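Local coordinates for protein bacterial leucyl aminopeptidase (Legionella pneumophila, PDB 6ESL) that probably removes amino acids one at a time from the N-terminus of peptides, as a zinc-dependent secreted aminopeptidase of peptidase family M28, at residues Leu191-Gly196 and Ile248-Tyr253. Numbering follows the deposited sequence.
Sequences LVTVIG and IYFIWY
The carbonyl O of Phe250 is approached by two donors of Thr193, and the firm bond is that from the backbone N, 3.0 Å from that O and bent. OG1 of Thr193 also points at Phe250 O, at a doubtfully short 2.5 Å. A chi1 of 74° directs the hydroxyl at the partner strand, and threonine suits the place because the carbonyl can probably satisfy its OG1 within this buried sheet. The return bond, from Phe250 N to Thr193 O, is weak at 3.2 Å. To either side of this looser middle, the antiparallel ladder is regular: Leu191 pairs with Trp252 and Ile195 with Ile248, each through two backbone bonds.

On the sheet face of Val192, Val194, Tyr249 and Ile251, Val194 lays CG2 over the phenol of Tyr249, 3.7 Å from the ring centroid and 14° off its normal, a CH-pi contact. With CG2 anti to the backbone N, the compact branched valine puts a methyl there. Val192 adds CG1, 3.6 Å from Tyr249 CD2. On the other face, the broad indole of Trp252 receives CG2 of Thr193 at its edge, 3.6 Å from CZ3, while Leu191 reaches CE3 with CD2. Farther along, Ile195 sends CD1 to within 3.9 Å of Phe250 CE1; leucine and isoleucine suit this buried face because each carries a terminal methyl out to a large aromatic ring.

Both strands belong to the mixed sheet of the M28 peptidase domain, where 188-195 lies between 176-183 and 248-253, and 248-253 in turn runs parallel to 203-209. Helix 220-239 covers the Trp252 face: its Ser227 O accepts the hydrogen bond of the indole NE1, and Ile230 and Met231 pack against the Trp252 side chain. On the opposite face, Phe270 of helix 261-272 meets the Tyr249 ring edge-to-face.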
loop_
_atom_site.group_PDB
_atom_site.type_symbol
_atom_site.label_atom_id
_atom_site.label_comp_id
_atom_site.label_asym_id
_atom_site.label_seq_id
_atom_site.Cartn_x
_atom_site.Cartn_y
_atom_site.Cartn_z
ATOM N N LEU B 191 -19.743 14.719 -17.237
ATOM C CA LEU B 191 -20.173 15.876 -16.422
ATOM C C LEU B 191 -19.109 16.218 -15.410
ATOM O O LEU B 191 -18.775 15.407 -14.535
ATOM C CB LEU B 191 -21.437 15.568 -15.685
ATOM C CG LEU B 191 -21.906 16.650 -14.654
ATOM C CD1 LEU B 191 -22.093 18.009 -15.369
ATOM C CD2 LEU B 191 -23.171 16.116 -13.999
ATOM N N VAL B 192 -18.536 17.390 -15.560
ATOM C CA VAL B 192 -17.572 17.881 -14.620
ATOM C C VAL B 192 -18.266 19.041 -13.852
ATOM O O VAL B 192 -18.907 19.971 -14.470
ATOM C CB VAL B 192 -16.315 18.436 -15.267
ATOM C CG1 VAL B 192 -15.359 19.034 -14.230
ATOM C CG2 VAL B 192 -15.574 17.325 -16.040
ATOM N N THR B 193 -18.162 18.973 -12.528
ATOM C CA THR B 193 -18.755 19.953 -11.629
ATOM C C THR B 193 -17.667 20.448 -10.690
ATOM O O THR B 193 -16.683 19.748 -10.451
ATOM C CB THR B 193 -19.904 19.347 -10.806
ATOM O OG1 THR B 193 -19.369 18.499 -9.783
ATOM C CG2 THR B 193 -20.828 18.535 -11.700
ATOM N N VAL B 194 -17.838 21.651 -10.156
ATOM C CA VAL B 194 -16.810 22.225 -9.284
ATOM C C VAL B 194 -17.400 23.120 -8.235
ATOM O O VAL B 194 -18.340 23.897 -8.545
ATOM C CB VAL B 194 -15.664 22.930 -10.074
ATOM C CG1 VAL B 194 -16.153 24.123 -10.886
ATOM C CG2 VAL B 194 -14.501 23.296 -9.164
ATOM N N ILE B 195 -16.875 22.990 -7.012
ATOM C CA ILE B 195 -17.234 23.848 -5.882
ATOM C C ILE B 195 -15.981 24.592 -5.501
ATOM O O ILE B 195 -15.030 23.957 -5.057
ATOM C CB ILE B 195 -17.811 23.062 -4.685
ATOM C CG1 ILE B 195 -19.099 22.354 -5.124
ATOM C CG2 ILE B 195 -18.192 24.009 -3.537
ATOM C CD1 ILE B 195 -19.448 21.145 -4.268
ATOM N N GLY B 196 -15.997 25.933 -5.683
ATOM C CA GLY B 196 -14.787 26.759 -5.525
ATOM C C GLY B 196 -14.085 26.988 -6.854
ATOM O O GLY B 196 -12.843 26.836 -6.974
ATOM N N ILE B 248 -13.071 21.680 -5.278
ATOM C CA ILE B 248 -13.568 20.338 -5.141
ATOM C C ILE B 248 -14.339 19.946 -6.411
ATOM O O ILE B 248 -15.412 20.535 -6.705
ATOM C CB ILE B 248 -14.486 20.207 -3.918
ATOM C CG1 ILE B 248 -13.696 20.420 -2.626
ATOM C CG2 ILE B 248 -15.122 18.833 -3.869
ATOM C CD1 ILE B 248 -14.623 20.745 -1.448
ATOM N N TYR B 249 -13.889 18.900 -7.107
ATOM C CA TYR B 249 -14.679 18.516 -8.277
ATOM C C TYR B 249 -15.507 17.259 -7.990
ATOM O O TYR B 249 -15.009 16.280 -7.493
ATOM C CB TYR B 249 -13.809 18.333 -9.542
ATOM C CG TYR B 249 -13.155 19.567 -10.156
ATOM C CD1 TYR B 249 -11.934 19.984 -9.748
ATOM C CD2 TYR B 249 -13.765 20.247 -11.257
ATOM C CE1 TYR B 249 -11.302 21.102 -10.341
ATOM C CE2 TYR B 249 -13.173 21.342 -11.862
ATOM C CZ TYR B 249 -11.935 21.758 -11.410
ATOM O OH TYR B 249 -11.281 22.783 -12.014
ATOM N N PHE B 250 -16.739 17.290 -8.393
ATOM C CA PHE B 250 -17.549 16.122 -8.546
ATOM C C PHE B 250 -17.754 15.769 -10.006
ATOM O O PHE B 250 -18.222 16.559 -10.760
ATOM C CB PHE B 250 -18.894 16.183 -7.782
ATOM C CG PHE B 250 -18.730 16.176 -6.298
ATOM C CD1 PHE B 250 -18.503 17.400 -5.619
ATOM C CD2 PHE B 250 -18.853 14.990 -5.529
ATOM C CE1 PHE B 250 -18.364 17.399 -4.212
ATOM C CE2 PHE B 250 -18.728 14.982 -4.143
ATOM C CZ PHE B 250 -18.465 16.176 -3.490
ATOM N N ILE B 251 -17.390 14.527 -10.399
ATOM C CA ILE B 251 -17.366 14.183 -11.792
ATOM C C ILE B 251 -18.117 12.899 -12.030
ATOM O O ILE B 251 -17.828 11.909 -11.369
ATOM C CB ILE B 251 -15.890 14.062 -12.293
ATOM C CG1 ILE B 251 -15.113 15.310 -11.912
ATOM C CG2 ILE B 251 -15.881 13.838 -13.815
ATOM C CD1 ILE B 251 -13.760 15.529 -12.563
ATOM N N TRP B 252 -19.001 12.880 -13.034
ATOM C CA TRP B 252 -19.644 11.692 -13.475
ATOM C C TRP B 252 -19.134 11.376 -14.882
ATOM O O TRP B 252 -19.468 12.065 -15.827
ATOM C CB TRP B 252 -21.121 11.796 -13.464
ATOM C CG TRP B 252 -21.748 11.920 -12.029
ATOM C CD1 TRP B 252 -22.297 10.927 -11.292
ATOM C CD2 TRP B 252 -21.812 13.100 -11.200
ATOM N NE1 TRP B 252 -22.718 11.396 -10.074
ATOM C CE2 TRP B 252 -22.434 12.722 -9.993
ATOM C CE3 TRP B 252 -21.391 14.441 -11.352
ATOM C CZ2 TRP B 252 -22.692 13.660 -8.949
ATOM C CZ3 TRP B 252 -21.625 15.351 -10.276
ATOM C CH2 TRP B 252 -22.261 14.953 -9.117
ATOM N N TYR B 253 -18.337 10.298 -15.016
ATOM C CA TYR B 253 -17.722 10.031 -16.267
ATOM C C TYR B 253 -18.664 9.301 -17.212
ATOM O O TYR B 253 -19.378 8.453 -16.785
ATOM C CB TYR B 253 -16.469 9.112 -16.056
ATOM C CG TYR B 253 -15.521 9.638 -15.064
ATOM C CD1 TYR B 253 -14.663 10.742 -15.392
ATOM C CD2 TYR B 253 -15.391 9.048 -13.814
ATOM C CE1 TYR B 253 -13.705 11.181 -14.488
ATOM C CE2 TYR B 253 -14.517 9.563 -12.860
ATOM C CZ TYR B 253 -13.675 10.599 -13.203
ATOM O OH TYR B 253 -12.791 11.058 -12.278
#